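Long-range contacts in CmeC (Campylobacter jejuni, PDB 4MT4), which forms a trimeric outer membrane channel of the outer membrane factor family and probably serves as the exit duct for efflux transport: residues 25-33 with 257-265; 37-46 with 153-164. All blocks are in the same frame, centred on the assembly; numbering follows the deposited sequence.

From the N terminus the chain first runs through the extended segment 25-33, then turns in the 3-10 segment 37-41 and enters helix 44-56. Interaction 2 closes the shorter loop, where residues 37-46 pack on residues 153-164 of the long helix 129-195, after the strands 84-96 and 109-124. Interaction 1 closes later, when the loop after helix 240-245 brings residues 257-265 back to 25-33, so the loop of interaction 2 lies wholly within that of interaction 1. The two sites, with centres about 19 Å apart, meet where the Phe258 ring packs on Phe41. Together they hold the N-terminal segment against both an inter-helix loop and the helical barrel.

Interaction 1. Residues 25-33 with 257-265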
loop_
_atom_site.group_PDB
_atom_site.type_symbol
_atom_site.label_atom_id
_atom_site.label_comp_id
_atom_site.label_asym_id
_atom_site.label_seq_id
_atom_site.Cartn_x
_atom_site.Cartn_y
_atom_site.Cartn_z
ATOM N N TRP B 25 18.513 -27.652 26.561
ATOM C CA TRP B 25 19.705 -28.427 26.233
ATOM C C TRP B 25 20.550 -27.730 25.171
ATOM O O TRP B 25 21.506 -28.303 24.648
ATOM C CB TRP B 25 19.320 -29.832 25.764
ATOM C CG TRP B 25 18.283 -29.856 24.681
ATOM C CD1 TRP B 25 16.932 -29.961 24.841
ATOM C CD2 TRP B 25 18.515 -29.784 23.268
ATOM N NE1 TRP B 25 16.308 -29.956 23.617
ATOM C CE2 TRP B 25 17.258 -29.848 22.635
ATOM C CE3 TRP B 25 19.663 -29.671 22.478
ATOM C CZ2 TRP B 25 17.116 -29.802 21.250
ATOM C CZ3 TRP B 25 19.520 -29.625 21.103
ATOM C CH2 TRP B 25 18.257 -29.690 20.504
ATOM N N GLU B 26 20.193 -26.487 24.861
ATOM C CA GLU B 26 20.918 -25.700 23.869
ATOM C C GLU B 26 21.794 -24.636 24.524
ATOM O O GLU B 26 21.460 -24.110 25.586
ATOM C CB GLU B 26 19.942 -25.039 22.891
ATOM C CG GLU B 26 19.414 -25.972 21.810
ATOM C CD GLU B 26 18.523 -25.258 20.810
ATOM O OE1 GLU B 26 17.902 -24.243 21.187
ATOM O OE2 GLU B 26 18.446 -25.709 19.647
ATOM N N LYS B 27 22.919 -24.330 23.883
ATOM C CA LYS B 27 23.842 -23.314 24.378
ATOM C C LYS B 27 23.305 -21.912 24.097
ATOM O O LYS B 27 22.921 -21.594 22.968
ATOM C CB LYS B 27 25.229 -23.501 23.747
ATOM C CG LYS B 27 25.955 -22.216 23.362
ATOM C CD LYS B 27 26.651 -21.553 24.537
ATOM C CE LYS B 27 27.654 -20.521 24.048
ATOM N NZ LYS B 27 27.065 -19.632 23.005
ATOM N N GLU B 28 23.262 -21.081 25.133
ATOM C CA GLU B 28 22.820 -19.702 24.976
ATOM C C GLU B 28 23.885 -18.893 24.243
ATOM O O GLU B 28 25.004 -18.738 24.726
ATOM C CB GLU B 28 22.510 -19.072 26.334
ATOM C CG GLU B 28 22.540 -20.045 27.500
ATOM C CD GLU B 28 22.371 -19.342 28.826
ATOM O OE1 GLU B 28 22.169 -18.108 28.823
ATOM O OE2 GLU B 28 22.436 -20.020 29.873
ATOM N N THR B 29 23.521 -18.382 23.071
ATOM C CA THR B 29 24.469 -17.700 22.191
ATOM C C THR B 29 24.136 -16.227 21.976
ATOM O O THR B 29 22.988 -15.869 21.719
ATOM C CB THR B 29 24.534 -18.384 20.807
ATOM O OG1 THR B 29 24.685 -19.798 20.974
ATOM C CG2 THR B 29 25.701 -17.847 19.993
ATOM N N ASN B 30 25.157 -15.383 22.073
ATOM C CA ASN B 30 25.015 -13.959 21.804
ATOM C C ASN B 30 26.074 -13.518 20.796
ATOM O O ASN B 30 26.478 -12.356 20.761
ATOM C CB ASN B 30 25.127 -13.155 23.102
ATOM C CG ASN B 30 24.559 -11.753 22.975
ATOM O OD1 ASN B 30 23.722 -11.482 22.115
ATOM N ND2 ASN B 30 25.013 -10.853 23.840
ATOM N N SER B 31 26.526 -14.468 19.983
ATOM C CA SER B 31 27.525 -14.191 18.956
ATOM C C SER B 31 26.921 -13.360 17.831
ATOM O O SER B 31 25.737 -13.490 17.518
ATOM C CB SER B 31 28.105 -15.493 18.398
ATOM O OG SER B 31 27.136 -16.211 17.653
ATOM N N SER B 32 27.740 -12.507 17.224
ATOM C CA SER B 32 27.281 -11.641 16.143
ATOM C C SER B 32 27.030 -12.429 14.861
ATOM O O SER B 32 27.366 -13.610 14.767
ATOM C CB SER B 32 28.293 -10.523 15.883
ATOM O OG SER B 32 28.250 -9.549 16.911
ATOM N N ILE B 33 26.435 -11.765 13.875
ATOM C CA ILE B 33 26.087 -12.411 12.617
ATOM C C ILE B 33 27.060 -12.034 11.504
ATOM O O ILE B 33 27.360 -10.855 11.303
ATOM C CB ILE B 33 24.653 -12.047 12.182
ATOM C CG1 ILE B 33 23.656 -12.422 13.280
ATOM C CG2 ILE B 33 24.295 -12.733 10.870
ATOM C CD1 ILE B 33 22.229 -12.042 12.962
ATOM N N GLU B 257 23.443 -27.192 13.370
ATOM C CA GLU B 257 23.325 -26.104 14.334
ATOM C C GLU B 257 23.911 -24.815 13.769
ATOM O O GLU B 257 24.982 -24.821 13.163
ATOM C CB GLU B 257 24.013 -26.464 15.652
ATOM C CG GLU B 257 24.078 -25.312 16.648
ATOM C CD GLU B 257 22.706 -24.822 17.081
ATOM O OE1 GLU B 257 21.723 -25.584 16.951
ATOM O OE2 GLU B 257 22.612 -23.672 17.558
ATOM N N PHE B 258 23.196 -23.712 13.969
ATOM C CA PHE B 258 23.610 -22.420 13.434
ATOM C C PHE B 258 24.027 -21.456 14.543
ATOM O O PHE B 258 23.399 -21.400 15.600
ATOM C CB PHE B 258 22.479 -21.803 12.607
ATOM C CG PHE B 258 22.060 -22.640 11.431
ATOM C CD1 PHE B 258 21.109 -23.637 11.572
ATOM C CD2 PHE B 258 22.616 -22.425 10.182
ATOM C CE1 PHE B 258 20.723 -24.405 10.492
ATOM C CE2 PHE B 258 22.236 -23.188 9.097
ATOM C CZ PHE B 258 21.288 -24.180 9.251
ATOM N N ASP B 259 25.090 -20.698 14.290
ATOM C CA ASP B 259 25.557 -19.693 15.240
ATOM C C ASP B 259 24.718 -18.421 15.157
ATOM O O ASP B 259 25.133 -17.425 14.567
ATOM C CB ASP B 259 27.034 -19.368 14.997
ATOM C CG ASP B 259 27.371 -19.236 13.522
ATOM O OD1 ASP B 259 26.436 -19.219 12.693
ATOM O OD2 ASP B 259 28.572 -19.142 13.194
ATOM N N ILE B 260 23.532 -18.464 15.756
ATOM C CA ILE B 260 22.630 -17.321 15.763
ATOM C C ILE B 260 22.268 -16.939 17.197
ATOM O O ILE B 260 22.298 -17.786 18.089
ATOM C CB ILE B 260 21.341 -17.610 14.961
ATOM C CG1 ILE B 260 20.581 -18.787 15.572
ATOM C CG2 ILE B 260 21.669 -17.876 13.500
ATOM C CD1 ILE B 260 19.277 -19.095 14.873
ATOM N N PRO B 261 21.938 -15.656 17.424
ATOM C CA PRO B 261 21.553 -15.186 18.760
ATOM C C PRO B 261 20.362 -15.941 19.344
ATOM O O PRO B 261 19.481 -16.381 18.605
ATOM C CB PRO B 261 21.194 -13.716 18.521
ATOM C CG PRO B 261 21.994 -13.327 17.335
ATOM C CD PRO B 261 22.032 -14.546 16.459
ATOM N N THR B 262 20.351 -16.090 20.664
ATOM C CA THR B 262 19.242 -16.725 21.364
ATOM C C THR B 262 18.583 -15.724 22.303
ATOM O O THR B 262 17.579 -16.022 22.949
ATOM C CB THR B 262 19.704 -17.954 22.167
ATOM O OG1 THR B 262 20.613 -17.543 23.195
ATOM C CG2 THR B 262 20.393 -18.961 21.257
ATOM N N GLY B 263 19.169 -14.535 22.375
ATOM C CA GLY B 263 18.640 -13.449 23.177
ATOM C C GLY B 263 18.870 -12.129 22.465
ATOM O O GLY B 263 19.656 -12.063 21.520
ATOM N N ILE B 264 18.189 -11.079 22.908
ATOM C CA ILE B 264 18.315 -9.784 22.251
ATOM C C ILE B 264 19.693 -9.177 22.518
ATOM O O ILE B 264 20.267 -9.347 23.594
ATOM C CB ILE B 264 17.200 -8.809 22.700
ATOM C CG1 ILE B 264 17.196 -7.553 21.824
ATOM C CG2 ILE B 264 17.331 -8.462 24.180
ATOM C CD1 ILE B 264 15.948 -6.720 21.958
ATOM N N SER B 265 20.230 -8.489 21.516
ATOM C CA SER B 265 21.548 -7.877 21.625
ATOM C C SER B 265 21.502 -6.601 22.456
ATOM O O SER B 265 20.461 -5.954 22.561
ATOM C CB SER B 265 22.110 -7.577 20.235
ATOM O OG SER B 265 23.343 -6.890 20.321
#
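The backbone of Thr29 is held at both its N-H and its C=O by Thr262. Thr262 N donates to Thr29 O at 2.8 Å, while Thr29 N donates to Thr262 OG1 at 3.0 Å in a bent bond, 139° at the hydrogen. The second bond depends on the Thr262 rotamer: with chi1 at 64°, OG1 sits between its own backbone N and carbonyl carbon, turned to the segment 25-33. The same hydroxyl also bonds Asn18 O, so it links two parts of the N-terminal chain, and the Thr262 CG2 methyl is left beside the backbone of Lys27 and Thr29. Pro261 adds a CA-H...O contact to Thr29 O, 3.4 Å from Pro261 CA to that oxygen. Next to it, Thr29 CB rests 3.6 Å from Ile260 O. The Thr29 hydroxyl turns back into its own segment instead, where it donates to Lys27 O and accepts from Lys27 NZ; the curled lysine ends with NZ 2.8 Å from Glu28 O.

Apolar contact is modest. Ile33 crosses Pro261 at about a right angle, Ile33 CG1 lying 4.2 Å from Pro261 CD, and the isoleucine also packs on Ile443 of helix 411-445. Pro261 CG leans on the Ser31 carbonyl, 3.8 Å from Ser31 O. At the opposite end, Glu26 OE2 and Glu257 OE1 come within 4.2 Å. This closeness of like charge is probably eased by Arg376, which forms a salt bridge with Glu26 OE1; that oxygen also accepts from Leu23 N. Two loops without regular structure are thus joined mainly by backbone amides and one threonine hydroxyl: Thr29 uses both its N-H and its C=O on a single residue, and the contact owes little to a hydrophobic core.

Interaction 2. Residues 37-46 with 153-164; sequences WWKDFDDENL and LSVISNTVQTYF
Trp37, Trp38, Phe41 and Leu46 pack on Ile156, Val160, Tyr163 and Phe164, joining a 3-10 turn and the N-capped start of helix 44-56 to the long helix 129-195 of the alpha-helical barrel characteristic of outer membrane factors.

Apolar packing fills the upstream half. Ile156 is shared by two indoles: its CG2 lies 3.7 Å from Trp37 CZ2, and its CD1 reaches Trp38 CZ3 at 3.7 Å, the Trp38 side chain crossing that of Ile156 at about a right angle. The indoles also meet each other, Trp38 CE3 standing over the centre of one Trp37 face. One helical turn further on, Val160 CG2 sits among Trp37, Trp38 and Leu46.

Aromatic contacts take over downstream. Phe164 directs its edge at a face of Phe41 in a T-shaped stack, centroids 4.9 Å apart and planes at 69°. Leu46 lays CB over a Tyr163 face as a CH-pi contact; with CG anti to the backbone N (chi1 176°), the branch carries CD1 to 3.6 Å from Tyr163 CD2, and its other methyl, CD2, turns to Phe164.

Polar bonds gather on Asp43, the N-cap. Asp43 OD1 accepts weak bonds from the backbone N of Asn45 and Leu46, and a firmer one from Asn45 ND2 at 3.0 Å, on its syn side. The other oxygen, Asp43 OD2, accepts from Tyr163 OH, which itself also bonds Gln251 N. The carboxylate stands 72° from the tyrosine ring plane, and the modelled Asp43 OD2 to Tyr163 OH separation, 2.4 Å, is so short that its exact value is doubtful.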
loop_
_atom_site.group_PDB
_atom_site.type_symbol
_atom_site.label_atom_id
_atom_site.label_comp_id
_atom_site.label_asym_id
_atom_site.label_seq_id
_atom_site.Cartn_x
_atom_site.Cartn_y
_atom_site.Cartn_z
ATOM N N TRP B 37 25.658 -14.626 5.914
ATOM C CA TRP B 37 25.139 -15.683 6.779
ATOM C C TRP B 37 24.524 -16.865 6.027
ATOM O O TRP B 37 24.449 -17.973 6.559
ATOM C CB TRP B 37 24.098 -15.095 7.735
ATOM C CG TRP B 37 23.140 -14.169 7.051
ATOM C CD1 TRP B 37 23.253 -12.813 6.934
ATOM C CD2 TRP B 37 21.929 -14.529 6.374
ATOM N NE1 TRP B 37 22.187 -12.307 6.231
ATOM C CE2 TRP B 37 21.358 -13.341 5.876
ATOM C CE3 TRP B 37 21.269 -15.741 6.144
ATOM C CZ2 TRP B 37 20.162 -13.328 5.163
ATOM C CZ3 TRP B 37 20.081 -15.725 5.434
ATOM C CH2 TRP B 37 19.540 -14.528 4.953
ATOM N N TRP B 38 24.091 -16.631 4.792
ATOM C CA TRP B 38 23.353 -17.644 4.043
ATOM C C TRP B 38 24.229 -18.812 3.588
ATOM O O TRP B 38 23.718 -19.872 3.229
ATOM C CB TRP B 38 22.667 -17.010 2.831
ATOM C CG TRP B 38 23.615 -16.369 1.866
ATOM C CD1 TRP B 38 24.256 -16.974 0.826
ATOM C CD2 TRP B 38 24.023 -14.996 1.847
ATOM N NE1 TRP B 38 25.042 -16.064 0.162
ATOM C CE2 TRP B 38 24.916 -14.843 0.770
ATOM C CE3 TRP B 38 23.722 -13.884 2.639
ATOM C CZ2 TRP B 38 25.511 -13.620 0.461
ATOM C CZ3 TRP B 38 24.313 -12.671 2.333
ATOM C CH2 TRP B 38 25.198 -12.549 1.253
ATOM N N LYS B 39 25.543 -18.618 3.608
ATOM C CA LYS B 39 26.472 -19.663 3.190
ATOM C C LYS B 39 26.636 -20.746 4.255
ATOM O O LYS B 39 27.251 -21.783 4.005
ATOM C CB LYS B 39 27.838 -19.064 2.846
ATOM C CG LYS B 39 27.841 -18.201 1.596
ATOM C CD LYS B 39 29.254 -17.827 1.181
ATOM C CE LYS B 39 29.255 -17.066 -0.135
ATOM N NZ LYS B 39 30.630 -16.731 -0.596
ATOM N N ASP B 40 26.080 -20.507 5.438
ATOM C CA ASP B 40 26.161 -21.471 6.532
ATOM C C ASP B 40 25.133 -22.589 6.371
ATOM O O ASP B 40 25.067 -23.504 7.193
ATOM C CB ASP B 40 25.975 -20.770 7.880
ATOM C CG ASP B 40 27.194 -19.969 8.292
ATOM O OD1 ASP B 40 28.322 -20.394 7.964
ATOM O OD2 ASP B 40 27.026 -18.915 8.942
ATOM N N PHE B 41 24.337 -22.511 5.310
ATOM C CA PHE B 41 23.397 -23.576 4.982
ATOM C C PHE B 41 24.096 -24.668 4.182
ATOM O O PHE B 41 23.521 -25.727 3.926
ATOM C CB PHE B 41 22.204 -23.030 4.199
ATOM C CG PHE B 41 21.224 -22.264 5.040
ATOM C CD1 PHE B 41 20.374 -22.925 5.912
ATOM C CD2 PHE B 41 21.143 -20.884 4.951
ATOM C CE1 PHE B 41 19.469 -22.224 6.686
ATOM C CE2 PHE B 41 20.240 -20.177 5.722
ATOM C CZ PHE B 41 19.402 -20.848 6.590
ATOM N N ASP B 42 25.339 -24.392 3.793
ATOM C CA ASP B 42 26.167 -25.325 3.035
ATOM C C ASP B 42 25.471 -25.763 1.745
ATOM O O ASP B 42 25.525 -26.931 1.360
ATOM C CB ASP B 42 26.523 -26.542 3.895
ATOM C CG ASP B 42 26.970 -26.155 5.295
ATOM O OD1 ASP B 42 27.651 -25.117 5.443
ATOM O OD2 ASP B 42 26.634 -26.887 6.250
ATOM N N ASP B 43 24.819 -24.810 1.088
ATOM C CA ASP B 43 24.090 -25.069 -0.147
ATOM C C ASP B 43 24.640 -24.196 -1.273
ATOM O O ASP B 43 24.441 -22.982 -1.280
ATOM C CB ASP B 43 22.594 -24.811 0.055
ATOM C CG ASP B 43 21.738 -25.370 -1.071
ATOM O OD1 ASP B 43 22.249 -25.543 -2.197
ATOM O OD2 ASP B 43 20.541 -25.631 -0.826
ATOM N N GLU B 44 25.325 -24.818 -2.226
ATOM C CA GLU B 44 25.932 -24.079 -3.325
ATOM C C GLU B 44 24.865 -23.539 -4.272
ATOM O O GLU B 44 25.052 -22.495 -4.896
ATOM C CB GLU B 44 26.926 -24.958 -4.087
ATOM C CG GLU B 44 28.000 -24.165 -4.817
ATOM C CD GLU B 44 28.848 -23.335 -3.871
ATOM O OE1 GLU B 44 28.773 -22.089 -3.941
ATOM O OE2 GLU B 44 29.588 -23.927 -3.057
ATOM N N ASN B 45 23.747 -24.253 -4.373
ATOM C CA ASN B 45 22.626 -23.801 -5.189
ATOM C C ASN B 45 22.001 -22.539 -4.602
ATOM O O ASN B 45 21.619 -21.623 -5.331
ATOM C CB ASN B 45 21.567 -24.898 -5.311
ATOM C CG ASN B 45 22.160 -26.241 -5.696
ATOM O OD1 ASN B 45 22.419 -26.507 -6.869
ATOM N ND2 ASN B 45 22.373 -27.098 -4.703
ATOM N N LEU B 46 21.903 -22.504 -3.277
ATOM C CA LEU B 46 21.372 -21.343 -2.576
ATOM C C LEU B 46 22.291 -20.139 -2.750
ATOM O O LEU B 46 21.827 -19.016 -2.929
ATOM C CB LEU B 46 21.180 -21.653 -1.089
ATOM C CG LEU B 46 20.708 -20.502 -0.194
ATOM C CD1 LEU B 46 19.380 -19.942 -0.683
ATOM C CD2 LEU B 46 20.605 -20.951 1.258
ATOM N N LEU B 153 18.986 -6.591 2.854
ATOM C CA LEU B 153 18.674 -7.662 3.792
ATOM C C LEU B 153 17.324 -8.300 3.479
ATOM O O LEU B 153 17.174 -9.521 3.530
ATOM C CB LEU B 153 18.682 -7.130 5.226
ATOM C CG LEU B 153 18.203 -8.075 6.329
ATOM C CD1 LEU B 153 19.025 -9.357 6.352
ATOM C CD2 LEU B 153 18.244 -7.380 7.683
ATOM N N SER B 154 16.348 -7.462 3.149
ATOM C CA SER B 154 15.003 -7.923 2.820
ATOM C C SER B 154 14.988 -8.783 1.558
ATOM O O SER B 154 14.364 -9.842 1.527
ATOM C CB SER B 154 14.064 -6.729 2.646
ATOM O OG SER B 154 12.801 -7.132 2.144
ATOM N N VAL B 155 15.678 -8.316 0.523
ATOM C CA VAL B 155 15.750 -9.024 -0.752
ATOM C C VAL B 155 16.446 -10.373 -0.595
ATOM O O VAL B 155 15.978 -11.386 -1.120
ATOM C CB VAL B 155 16.487 -8.180 -1.816
ATOM C CG1 VAL B 155 16.898 -9.037 -2.999
ATOM C CG2 VAL B 155 15.610 -7.024 -2.268
ATOM N N ILE B 156 17.555 -10.382 0.138
ATOM C CA ILE B 156 18.296 -11.616 0.384
ATOM C C ILE B 156 17.468 -12.613 1.194
ATOM O O ILE B 156 17.373 -13.788 0.840
ATOM C CB ILE B 156 19.623 -11.346 1.129
ATOM C CG1 ILE B 156 20.571 -10.522 0.256
ATOM C CG2 ILE B 156 20.288 -12.651 1.531
ATOM C CD1 ILE B 156 21.898 -10.214 0.924
ATOM N N SER B 157 16.868 -12.134 2.279
ATOM C CA SER B 157 16.052 -12.983 3.142
ATOM C C SER B 157 14.867 -13.579 2.393
ATOM O O SER B 157 14.546 -14.757 2.557
ATOM C CB SER B 157 15.558 -12.190 4.351
ATOM O OG SER B 157 16.643 -11.765 5.154
ATOM N N ASN B 158 14.220 -12.760 1.570
ATOM C CA ASN B 158 13.088 -13.217 0.774
ATOM C C ASN B 158 13.506 -14.254 -0.259
ATOM O O ASN B 158 12.775 -15.207 -0.519
ATOM C CB ASN B 158 12.406 -12.036 0.079
ATOM C CG ASN B 158 11.606 -11.176 1.039
ATOM O OD1 ASN B 158 11.253 -11.612 2.135
ATOM N ND2 ASN B 158 11.309 -9.949 0.628
ATOM N N THR B 159 14.688 -14.065 -0.840
ATOM C CA THR B 159 15.229 -15.001 -1.820
ATOM C C THR B 159 15.543 -16.353 -1.180
ATOM O O THR B 159 15.234 -17.405 -1.743
ATOM C CB THR B 159 16.503 -14.445 -2.482
ATOM O OG1 THR B 159 16.184 -13.254 -3.212
ATOM C CG2 THR B 159 17.108 -15.467 -3.432
ATOM N N VAL B 160 16.153 -16.314 0.001
ATOM C CA VAL B 160 16.505 -17.534 0.726
ATOM C C VAL B 160 15.261 -18.310 1.147
ATOM O O VAL B 160 15.187 -19.529 0.977
ATOM C CB VAL B 160 17.352 -17.221 1.981
ATOM C CG1 VAL B 160 17.546 -18.470 2.827
ATOM C CG2 VAL B 160 18.693 -16.627 1.582
ATOM N N GLN B 161 14.283 -17.595 1.693
ATOM C CA GLN B 161 13.058 -18.218 2.179
ATOM C C GLN B 161 12.166 -18.698 1.036
ATOM O O GLN B 161 11.383 -19.631 1.204
ATOM C CB GLN B 161 12.287 -17.250 3.081
ATOM C CG GLN B 161 12.942 -17.006 4.436
ATOM C CD GLN B 161 12.087 -16.159 5.360
ATOM O OE1 GLN B 161 11.237 -15.393 4.907
ATOM N NE2 GLN B 161 12.302 -16.301 6.664
ATOM N N THR B 162 12.286 -18.061 -0.125
ATOM C CA THR B 162 11.561 -18.500 -1.314
ATOM C C THR B 162 12.198 -19.773 -1.862
ATOM O O THR B 162 11.505 -20.684 -2.319
ATOM C CB THR B 162 11.543 -17.414 -2.409
ATOM O OG1 THR B 162 10.840 -16.264 -1.926
ATOM C CG2 THR B 162 10.859 -17.923 -3.671
ATOM N N TYR B 163 13.526 -19.827 -1.801
ATOM C CA TYR B 163 14.270 -21.011 -2.215
ATOM C C TYR B 163 13.857 -22.227 -1.395
ATOM O O TYR B 163 13.586 -23.294 -1.944
ATOM C CB TYR B 163 15.777 -20.774 -2.077
ATOM C CG TYR B 163 16.624 -22.022 -2.222
ATOM C CD1 TYR B 163 16.972 -22.507 -3.476
ATOM C CD2 TYR B 163 17.080 -22.712 -1.105
ATOM C CE1 TYR B 163 17.748 -23.645 -3.616
ATOM C CE2 TYR B 163 17.855 -23.852 -1.232
ATOM C CZ TYR B 163 18.186 -24.313 -2.490
ATOM O OH TYR B 163 18.957 -25.443 -2.625
ATOM N N PHE B 164 13.807 -22.051 -0.079
ATOM C CA PHE B 164 13.465 -23.130 0.838
ATOM C C PHE B 164 12.008 -23.561 0.695
ATOM O O PHE B 164 11.684 -24.738 0.850
ATOM C CB PHE B 164 13.752 -22.710 2.280
ATOM C CG PHE B 164 15.191 -22.874 2.681
ATOM C CD1 PHE B 164 15.919 -23.970 2.250
ATOM C CD2 PHE B 164 15.818 -21.930 3.478
ATOM C CE1 PHE B 164 17.243 -24.129 2.612
ATOM C CE2 PHE B 164 17.145 -22.082 3.844
ATOM C CZ PHE B 164 17.858 -23.183 3.409
#